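PDB 4LHE: thermostable monoacylglycerol lipase from Bacillus, which hydrolyses monoacylglycerols to glycerol and free fatty acids, probably by the serine-based mechanism common to lipases of the alpha/beta-hydrolase fold. Local coordinates for residues His58-Glu63 / Leu157-Thr162; Gly31-Met36 / Leu52-Gly57; Leu189-Asp194 / Val219-Ser224. All blocks are in the same frame, centred on the assembly; numbering follows the deposited sequence.

Contacts 1 and 2 are neighbours, their centres 11 Å apart, and they meet directly: Tyr-159 OH of contact 1 lies 2.5 Å from Gly-57 O of contact 2, a probable hydrogen bond, while Gly-59 CA packs on Thr-32 CG2 at 3.5 Å. Together they join the segment leading into strand 161-163 to the loops that follow strands 21-26 and 49-52. Contact 3 lies across the chain's centre from contact 2, about 9 Å away between nearest atoms and 21 Å between centres. Met-36 of contact 2 touches Leu-96, next to the putative nucleophile Ser-97, and contact 3 leads into the turns bearing Asp-196 and His-226, the other members of a probable catalytic triad.

Contact 1: His58-Glu63 / Leu157-Thr162; sequences HGTHYE and LAYEKT
Tyr-159 reaches into the hook formed by His-58 to Tyr-62, and this phenol makes the tight half of the contact. Its CG is anti to the carbonyl carbon (chi1 -60°), which aims the ring at the other segment, where OH accepts a hydrogen bond from Thr-60 N at 3.0 Å, with an N-H...O angle of 159°. His-58 CA also comes within 3.3 Å of Tyr-159 OH. One face of the same ring is roofed by backbone: His-61 C sits toward the rim, 3.3 Å above the plane, and Tyr-62 N lies over the centre. Tyr-62 CB adds a CH-pi contact over the face, 4.3 Å from the Tyr-159 ring centroid.

The other half is looser and nearer solvent. The Tyr-62 ring has the aliphatic base of Lys-161 on one face, with CB 3.8 Å above the plane and offset toward the rim, and His-61 CE1 over the centre of the opposite face. Beyond CG the lysine chain runs out extended, so its ammonium leaves the contact. His-61 caps helix 62-67: its ND1 takes the N-H of Glu-63 almost in the ring plane, at 3.0 Å.

Strand 161-163 pairs with strand 141-143 in the insertion between strands 115-119 and 188-193, consistent with the cap of monoacylglycerol lipases. Chemically, Tyr-159 OH accepts from Thr-60 N and probably donates to Gly-57 O, which would fix the direction of its proton, and His-61 ND1, acting as acceptor, is likely to leave any ring proton on NE2.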
loop_
_atom_site.group_PDB
_atom_site.type_symbol
_atom_site.label_atom_id
_atom_site.label_comp_id
_atom_site.label_asym_id
_atom_site.label_seq_id
_atom_site.Cartn_x
_atom_site.Cartn_y
_atom_site.Cartn_z
ATOM N N HIS A 58 12.755 -1.050 3.372
ATOM C CA HIS A 58 11.881 -2.181 3.651
ATOM C C HIS A 58 12.480 -3.487 3.130
ATOM O O HIS A 58 13.220 -3.498 2.131
ATOM C CB HIS A 58 10.496 -1.939 3.042
ATOM C CG HIS A 58 9.765 -0.801 3.673
ATOM N ND1 HIS A 58 10.157 0.508 3.517
ATOM C CD2 HIS A 58 8.683 -0.772 4.494
ATOM C CE1 HIS A 58 9.341 1.299 4.193
ATOM N NE2 HIS A 58 8.436 0.543 4.792
ATOM N N GLY A 59 12.173 -4.588 3.810
ATOM C CA GLY A 59 12.657 -5.883 3.352
ATOM C C GLY A 59 14.146 -6.094 3.547
ATOM O O GLY A 59 14.736 -6.962 2.915
ATOM N N THR A 60 14.757 -5.290 4.414
ATOM C CA THR A 60 16.162 -5.486 4.773
ATOM C C THR A 60 16.307 -5.642 6.294
ATOM O O THR A 60 16.356 -6.764 6.808
ATOM C CB THR A 60 17.060 -4.341 4.248
ATOM O OG1 THR A 60 16.583 -3.079 4.738
ATOM C CG2 THR A 60 17.039 -4.317 2.728
ATOM N N HIS A 61 16.333 -4.517 7.000
ATOM C CA HIS A 61 16.562 -4.487 8.449
ATOM C C HIS A 61 15.921 -3.199 8.982
ATOM O O HIS A 61 15.781 -2.234 8.231
ATOM C CB HIS A 61 18.075 -4.522 8.710
ATOM C CG HIS A 61 18.453 -4.657 10.153
ATOM N ND1 HIS A 61 18.278 -3.640 11.068
ATOM C CD2 HIS A 61 19.030 -5.680 10.832
ATOM C CE1 HIS A 61 18.712 -4.037 12.253
ATOM N NE2 HIS A 61 19.175 -5.269 12.135
ATOM N N TYR A 62 15.490 -3.167 10.242
ATOM C CA TYR A 62 14.787 -1.974 10.721
ATOM C C TYR A 62 15.675 -0.727 10.865
ATOM O O TYR A 62 15.173 0.396 10.913
ATOM C CB TYR A 62 13.986 -2.243 12.007
ATOM C CG TYR A 62 14.788 -2.810 13.157
ATOM C CD1 TYR A 62 15.736 -2.038 13.813
ATOM C CD2 TYR A 62 14.572 -4.110 13.606
ATOM C CE1 TYR A 62 16.456 -2.543 14.865
ATOM C CE2 TYR A 62 15.292 -4.626 14.659
ATOM C CZ TYR A 62 16.235 -3.837 15.285
ATOM O OH TYR A 62 16.961 -4.332 16.342
ATOM N N GLU A 63 16.991 -0.924 10.917
ATOM C CA GLU A 63 17.931 0.199 10.979
ATOM C C GLU A 63 17.983 0.957 9.656
ATOM O O GLU A 63 18.074 2.187 9.640
ATOM C CB GLU A 63 19.325 -0.296 11.347
ATOM C CG GLU A 63 19.546 -0.470 12.836
ATOM C CD GLU A 63 20.764 -1.311 13.109
ATOM O OE1 GLU A 63 21.041 -2.204 12.282
ATOM O OE2 GLU A 63 21.448 -1.075 14.128
ATOM N N LEU A 157 6.424 -10.750 6.217
ATOM C CA LEU A 157 7.864 -10.729 6.496
ATOM C C LEU A 157 8.254 -9.382 7.095
ATOM O O LEU A 157 9.374 -8.906 6.888
ATOM C CB LEU A 157 8.695 -10.947 5.232
ATOM C CG LEU A 157 8.433 -12.116 4.283
ATOM C CD1 LEU A 157 9.512 -12.133 3.244
ATOM C CD2 LEU A 157 8.390 -13.461 4.999
ATOM N N ALA A 158 7.330 -8.758 7.823
ATOM C CA ALA A 158 7.573 -7.440 8.425
ATOM C C ALA A 158 8.556 -7.501 9.600
ATOM O O ALA A 158 8.691 -8.539 10.257
ATOM C CB ALA A 158 6.256 -6.813 8.857
ATOM N N TYR A 159 9.238 -6.385 9.863
ATOM C CA TYR A 159 10.241 -6.314 10.934
ATOM C C TYR A 159 9.620 -6.609 12.310
ATOM O O TYR A 159 8.398 -6.524 12.476
ATOM C CB TYR A 159 10.886 -4.923 10.968
ATOM C CG TYR A 159 11.608 -4.494 9.698
ATOM C CD1 TYR A 159 12.455 -5.365 9.016
ATOM C CD2 TYR A 159 11.444 -3.208 9.198
ATOM C CE1 TYR A 159 13.118 -4.962 7.866
ATOM C CE2 TYR A 159 12.098 -2.799 8.056
ATOM C CZ TYR A 159 12.929 -3.681 7.400
ATOM O OH TYR A 159 13.579 -3.268 6.269
ATOM N N GLU A 160 10.451 -6.928 13.299
ATOM C CA GLU A 160 9.946 -7.164 14.656
ATOM C C GLU A 160 9.974 -5.896 15.511
ATOM O O GLU A 160 9.340 -5.833 16.567
ATOM C CB GLU A 160 10.738 -8.270 15.340
ATOM C CG GLU A 160 9.927 -9.053 16.359
ATOM C CD GLU A 160 9.953 -10.538 16.077
ATOM O OE1 GLU A 160 10.792 -11.244 16.684
ATOM O OE2 GLU A 160 9.141 -10.995 15.243
ATOM N N LYS A 161 10.716 -4.891 15.051
ATOM C CA LYS A 161 10.736 -3.587 15.709
ATOM C C LYS A 161 10.456 -2.468 14.698
ATOM O O LYS A 161 10.871 -2.548 13.532
ATOM C CB LYS A 161 12.075 -3.367 16.435
ATOM C CG LYS A 161 12.025 -3.689 17.934
ATOM C CD LYS A 161 13.384 -3.506 18.625
ATOM C CE LYS A 161 13.229 -3.276 20.139
ATOM N NZ LYS A 161 14.527 -2.945 20.822
ATOM N N THR A 162 9.732 -1.442 15.138
ATOM C CA THR A 162 9.435 -0.298 14.282
ATOM C C THR A 162 10.114 0.938 14.842
ATOM O O THR A 162 9.913 1.273 16.003
ATOM C CB THR A 162 7.925 -0.048 14.193
ATOM O OG1 THR A 162 7.296 -1.159 13.547
ATOM C CG2 THR A 162 7.644 1.204 13.402
#

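Contact 2: Gly31-Met36 / Leu52-Gly57; sequences GTPHSM and LPRLKG
The pyrrolidine ring of Pro-33, the nearest thing to a flat group that takes part here, receives Leu-52 CG and Pro-53 O on the same side of its mean plane. They approach different corners: Leu-52 CG is 3.9 Å from Pro-33 CB, and Pro-53 O is 3.6 Å from Pro-33 CG. Arg-54 comes in beside the CG-CD bond, with its CB 3.9 Å from Pro-33 CG. The arginine's guanidinium, a truly planar group, leads away from the proline to a salt bridge with Glu-3 and a hydrogen bond with His-58 O.

Leu-52 supplies the forked end of the contact. With CG anti to the backbone N (chi1 167°), its two methyls reach under the turn: CD2 lies 3.5 Å from Pro-33 O, and CD1 meets Met-36 CB at 3.8 Å. An alanine here lacks CG and both methyls and would probably leave a gap beneath Pro-33 and Met-36. The turn itself is held from within by an ST turn, in which His-34 N donates to Thr-32 OG1 at 3.0 Å.

These apolar touches join two loops beside the central sheet. Segment 31-36 lies between strand 21-26 and helix 37-45, while 52-57 starts at the last residue of strand 49-52. Leu-55 packs on helices 70-87 and 98-109, and Met-36 reaches Leu-96 of strand 90-96.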
loop_
_atom_site.group_PDB
_atom_site.type_symbol
_atom_site.label_atom_id
_atom_site.label_comp_id
_atom_site.label_asym_id
_atom_site.label_seq_id
_atom_site.Cartn_x
_atom_site.Cartn_y
_atom_site.Cartn_z
ATOM N N GLY A 31 5.849 -3.846 5.976
ATOM C CA GLY A 31 6.044 -5.015 5.126
ATOM C C GLY A 31 7.026 -4.971 3.968
ATOM O O GLY A 31 7.993 -4.199 3.965
ATOM N N THR A 32 6.784 -5.844 2.986
ATOM C CA THR A 32 7.696 -6.058 1.863
ATOM C C THR A 32 6.838 -6.418 0.671
ATOM O O THR A 32 5.636 -6.583 0.826
ATOM C CB THR A 32 8.664 -7.236 2.124
ATOM O OG1 THR A 32 7.948 -8.481 2.031
ATOM C CG2 THR A 32 9.357 -7.114 3.496
ATOM N N PRO A 33 7.439 -6.545 -0.526
ATOM C CA PRO A 33 6.655 -7.062 -1.656
ATOM C C PRO A 33 5.930 -8.392 -1.410
ATOM O O PRO A 33 5.013 -8.726 -2.170
ATOM C CB PRO A 33 7.736 -7.247 -2.740
ATOM C CG PRO A 33 8.626 -6.091 -2.512
ATOM C CD PRO A 33 8.707 -5.948 -0.994
ATOM N N HIS A 34 6.305 -9.151 -0.382
ATOM C CA HIS A 34 5.627 -10.437 -0.139
ATOM C C HIS A 34 4.101 -10.289 -0.003
ATOM O O HIS A 34 3.336 -11.069 -0.581
ATOM C CB HIS A 34 6.238 -11.136 1.088
ATOM C CG HIS A 34 5.605 -12.454 1.426
ATOM N ND1 HIS A 34 5.764 -13.583 0.647
ATOM C CD2 HIS A 34 4.823 -12.821 2.467
ATOM C CE1 HIS A 34 5.111 -14.591 1.201
ATOM N NE2 HIS A 34 4.525 -14.155 2.300
ATOM N N SER A 35 3.655 -9.283 0.749
ATOM C CA SER A 35 2.224 -9.067 0.960
ATOM C C SER A 35 1.453 -8.776 -0.343
ATOM O O SER A 35 0.234 -9.030 -0.435
ATOM C CB SER A 35 2.015 -7.927 1.960
ATOM O OG SER A 35 2.368 -6.682 1.366
ATOM N N MET A 36 2.145 -8.260 -1.358
ATOM C CA MET A 36 1.472 -7.914 -2.618
ATOM C C MET A 36 1.714 -8.899 -3.760
ATOM O O MET A 36 1.052 -8.814 -4.778
ATOM C CB MET A 36 1.856 -6.499 -3.094
ATOM C CG MET A 36 1.552 -5.380 -2.105
ATOM S SD MET A 36 -0.198 -5.213 -1.710
ATOM C CE MET A 36 -0.812 -4.329 -3.150
ATOM N N LEU A 52 6.036 -4.187 -8.960
ATOM C CA LEU A 52 5.884 -4.334 -7.516
ATOM C C LEU A 52 7.227 -4.036 -6.878
ATOM O O LEU A 52 8.030 -4.952 -6.631
ATOM C CB LEU A 52 5.374 -5.747 -7.148
ATOM C CG LEU A 52 5.441 -6.200 -5.675
ATOM C CD1 LEU A 52 4.952 -5.115 -4.721
ATOM C CD2 LEU A 52 4.638 -7.472 -5.455
ATOM N N PRO A 53 7.494 -2.742 -6.642
ATOM C CA PRO A 53 8.775 -2.284 -6.085
ATOM C C PRO A 53 8.898 -2.618 -4.609
ATOM O O PRO A 53 7.882 -2.860 -3.939
ATOM C CB PRO A 53 8.722 -0.754 -6.276
ATOM C CG PRO A 53 7.244 -0.419 -6.317
ATOM C CD PRO A 53 6.602 -1.622 -7.004
ATOM N N ARG A 54 10.136 -2.646 -4.126
ATOM C CA ARG A 54 10.435 -2.804 -2.709
ATOM C C ARG A 54 10.727 -1.402 -2.194
ATOM O O ARG A 54 11.668 -0.757 -2.670
ATOM C CB ARG A 54 11.677 -3.700 -2.543
ATOM C CG ARG A 54 12.177 -3.874 -1.100
ATOM C CD ARG A 54 13.406 -4.815 -1.038
ATOM N NE ARG A 54 14.592 -4.250 -1.689
ATOM C CZ ARG A 54 15.331 -3.270 -1.171
ATOM N NH1 ARG A 54 14.987 -2.723 -0.008
ATOM N NH2 ARG A 54 16.394 -2.814 -1.823
ATOM N N LEU A 55 9.909 -0.893 -1.273
ATOM C CA LEU A 55 10.112 0.478 -0.794
ATOM C C LEU A 55 11.458 0.596 -0.080
ATOM O O LEU A 55 11.828 -0.299 0.694
ATOM C CB LEU A 55 8.990 0.907 0.158
ATOM C CG LEU A 55 7.585 0.959 -0.428
ATOM C CD1 LEU A 55 6.590 1.437 0.596
ATOM C CD2 LEU A 55 7.562 1.824 -1.668
ATOM N N LYS A 56 12.183 1.692 -0.327
ATOM C CA LYS A 56 13.457 1.924 0.365
ATOM C C LYS A 56 13.339 1.698 1.876
ATOM O O LYS A 56 12.398 2.176 2.520
ATOM C CB LYS A 56 14.015 3.321 0.090
ATOM C CG LYS A 56 15.479 3.445 0.518
ATOM C CD LYS A 56 16.089 4.783 0.149
ATOM C CE LYS A 56 17.609 4.698 0.223
ATOM N NZ LYS A 56 18.276 6.026 0.074
ATOM N N GLY A 57 14.282 0.939 2.431
ATOM C CA GLY A 57 14.326 0.728 3.865
ATOM C C GLY A 57 13.495 -0.466 4.313
ATOM O O GLY A 57 13.527 -0.841 5.490
#

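Contact 3: Leu189-Asp194 / Val219-Ser224; sequences LIFVSD and VRLRNS
The Phe-191 ring and the Val-219 side chain run alongside each other in the same direction, with Phe-191 CE1 3.7 Å from Val-219 CG1. Leu-221, two residues on from Val-219, meets the ring obliquely, with CD2 3.8 Å from Phe-191 CD1. Ser-193 shares this face of the sheet, its OG giving a weak bond to Tyr-225 O, and helix 234-247 packs on Phe-191 and Val-219.

On the opposite face Val-192 and Arg-220 also extend together. Because CG1 of Val-192 stands between the backbone N and the carbonyl carbon (chi1 57°), it is set over the centre of the Arg-220 guanidinium, 3.7 Å above its plane, while helix 202-210 touches Val-192 too.

Strands 188-193 and 216-221, with helix 202-210 between them, form a beta-alpha-beta unit at one margin of the alpha/beta-hydrolase sheet. They are parallel, their short axes inclined by 28°, and the backbone ladder alternates: Val-219 N gives to Ile-190 O at 2.7 Å, Val-192 N to Val-219 O, Leu-221 N to Val-192 O at 2.8 Å, and Asp-194 N to Leu-221 O.

At the C-terminal side of the ladder, the carboxylate of Asp-194 is shared by two arginines. Arg-222 NE donates to the syn lone pair of Asp-194 OD2 at 3.2 Å, with the two flat groups 49° apart. Arg-220 crosses the aspartate side chain at about a right angle, but its NH1 is modelled too close to OD1 for the detail of that salt bridge to be trusted.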
loop_
_atom_site.group_PDB
_atom_site.type_symbol
_atom_site.label_atom_id
_atom_site.label_comp_id
_atom_site.label_asym_id
_atom_site.label_seq_id
_atom_site.Cartn_x
_atom_site.Cartn_y
_atom_site.Cartn_z
ATOM N N LEU A 189 -11.764 2.169 -6.411
ATOM C CA LEU A 189 -12.346 0.961 -5.847
ATOM C C LEU A 189 -11.686 0.780 -4.482
ATOM O O LEU A 189 -10.477 0.542 -4.384
ATOM C CB LEU A 189 -12.057 -0.256 -6.737
ATOM C CG LEU A 189 -12.483 -1.634 -6.207
ATOM C CD1 LEU A 189 -13.982 -1.672 -6.033
ATOM C CD2 LEU A 189 -12.024 -2.790 -7.108
ATOM N N ILE A 190 -12.482 0.898 -3.431
ATOM C CA ILE A 190 -11.950 1.016 -2.075
ATOM C C ILE A 190 -12.296 -0.219 -1.259
ATOM O O ILE A 190 -13.461 -0.409 -0.893
ATOM C CB ILE A 190 -12.509 2.293 -1.399
ATOM C CG1 ILE A 190 -12.114 3.544 -2.198
ATOM C CG2 ILE A 190 -12.019 2.430 0.037
ATOM C CD1 ILE A 190 -12.767 4.827 -1.693
ATOM N N PHE A 191 -11.290 -1.062 -0.987
ATOM C CA PHE A 191 -11.447 -2.217 -0.107
ATOM C C PHE A 191 -11.249 -1.879 1.367
ATOM O O PHE A 191 -10.353 -1.114 1.727
ATOM C CB PHE A 191 -10.447 -3.321 -0.480
ATOM C CG PHE A 191 -10.741 -3.981 -1.803
ATOM C CD1 PHE A 191 -11.820 -4.851 -1.940
ATOM C CD2 PHE A 191 -9.934 -3.739 -2.911
ATOM C CE1 PHE A 191 -12.088 -5.461 -3.167
ATOM C CE2 PHE A 191 -10.197 -4.354 -4.123
ATOM C CZ PHE A 191 -11.268 -5.207 -4.259
ATOM N N VAL A 192 -12.070 -2.481 2.224
ATOM C CA VAL A 192 -11.925 -2.279 3.659
ATOM C C VAL A 192 -12.297 -3.551 4.410
ATOM O O VAL A 192 -13.333 -4.173 4.149
ATOM C CB VAL A 192 -12.748 -1.073 4.160
ATOM C CG1 VAL A 192 -14.227 -1.242 3.805
ATOM C CG2 VAL A 192 -12.556 -0.890 5.660
ATOM N N SER A 193 -11.411 -3.965 5.305
ATOM C CA SER A 193 -11.659 -5.140 6.112
ATOM C C SER A 193 -12.490 -4.707 7.311
ATOM O O SER A 193 -12.070 -3.807 8.055
ATOM C CB SER A 193 -10.335 -5.769 6.560
ATOM O OG SER A 193 -9.652 -6.360 5.462
ATOM N N ASP A 194 -13.667 -5.317 7.470
ATOM C CA ASP A 194 -14.545 -5.047 8.616
ATOM C C ASP A 194 -13.751 -5.151 9.900
ATOM O O ASP A 194 -13.839 -4.288 10.775
ATOM C CB ASP A 194 -15.693 -6.060 8.696
ATOM C CG ASP A 194 -16.740 -5.856 7.628
ATOM O OD1 ASP A 194 -16.836 -4.732 7.103
ATOM O OD2 ASP A 194 -17.471 -6.823 7.314
ATOM N N VAL A 219 -15.897 -1.488 -1.087
ATOM C CA VAL A 219 -16.133 -2.922 -1.011
ATOM C C VAL A 219 -15.667 -3.470 0.337
ATOM O O VAL A 219 -14.488 -3.334 0.718
ATOM C CB VAL A 219 -15.483 -3.661 -2.212
ATOM C CG1 VAL A 219 -15.604 -5.166 -2.069
ATOM C CG2 VAL A 219 -16.137 -3.205 -3.507
ATOM N N ARG A 220 -16.608 -4.064 1.065
ATOM C CA ARG A 220 -16.337 -4.626 2.389
ATOM C C ARG A 220 -15.801 -6.059 2.313
ATOM O O ARG A 220 -16.325 -6.898 1.569
ATOM C CB ARG A 220 -17.593 -4.571 3.270
ATOM C CG ARG A 220 -18.110 -3.152 3.523
ATOM C CD ARG A 220 -18.552 -2.982 4.973
ATOM N NE ARG A 220 -18.066 -1.723 5.545
ATOM C CZ ARG A 220 -16.992 -1.598 6.334
ATOM N NH1 ARG A 220 -16.266 -2.663 6.671
ATOM N NH2 ARG A 220 -16.642 -0.395 6.796
ATOM N N LEU A 221 -14.729 -6.312 3.060
ATOM C CA LEU A 221 -14.102 -7.619 3.123
ATOM C C LEU A 221 -14.463 -8.243 4.463
ATOM O O LEU A 221 -14.035 -7.760 5.520
ATOM C CB LEU A 221 -12.583 -7.488 2.983
ATOM C CG LEU A 221 -12.094 -6.857 1.671
ATOM C CD1 LEU A 221 -10.567 -6.679 1.647
ATOM C CD2 LEU A 221 -12.561 -7.702 0.472
ATOM N N ARG A 222 -15.232 -9.327 4.417
ATOM C CA ARG A 222 -15.865 -9.860 5.627
ATOM C C ARG A 222 -15.088 -10.947 6.365
ATOM O O ARG A 222 -15.363 -11.207 7.545
ATOM C CB ARG A 222 -17.280 -10.351 5.306
ATOM C CG ARG A 222 -18.369 -9.427 5.821
ATOM C CD ARG A 222 -19.255 -8.814 4.730
ATOM N NE ARG A 222 -19.861 -7.587 5.251
ATOM C CZ ARG A 222 -20.877 -6.933 4.699
ATOM N NH1 ARG A 222 -21.439 -7.376 3.581
ATOM N NH2 ARG A 222 -21.324 -5.824 5.274
ATOM N N ASN A 223 -14.126 -11.574 5.689
ATOM C CA ASN A 223 -13.375 -12.677 6.294
ATOM C C ASN A 223 -11.872 -12.384 6.414
ATOM O O ASN A 223 -11.054 -13.296 6.352
ATOM C CB ASN A 223 -13.595 -13.967 5.491
ATOM C CG ASN A 223 -13.346 -15.234 6.316
ATOM O OD1 ASN A 223 -13.273 -15.193 7.552
ATOM N ND2 ASN A 223 -13.214 -16.367 5.625
ATOM N N SER A 224 -11.511 -11.117 6.585
ATOM C CA SER A 224 -10.101 -10.744 6.615
ATOM C C SER A 224 -9.813 -9.718 7.677
ATOM O O SER A 224 -10.636 -8.852 7.950
ATOM C CB SER A 224 -9.673 -10.153 5.268
ATOM O OG SER A 224 -9.737 -11.118 4.246
#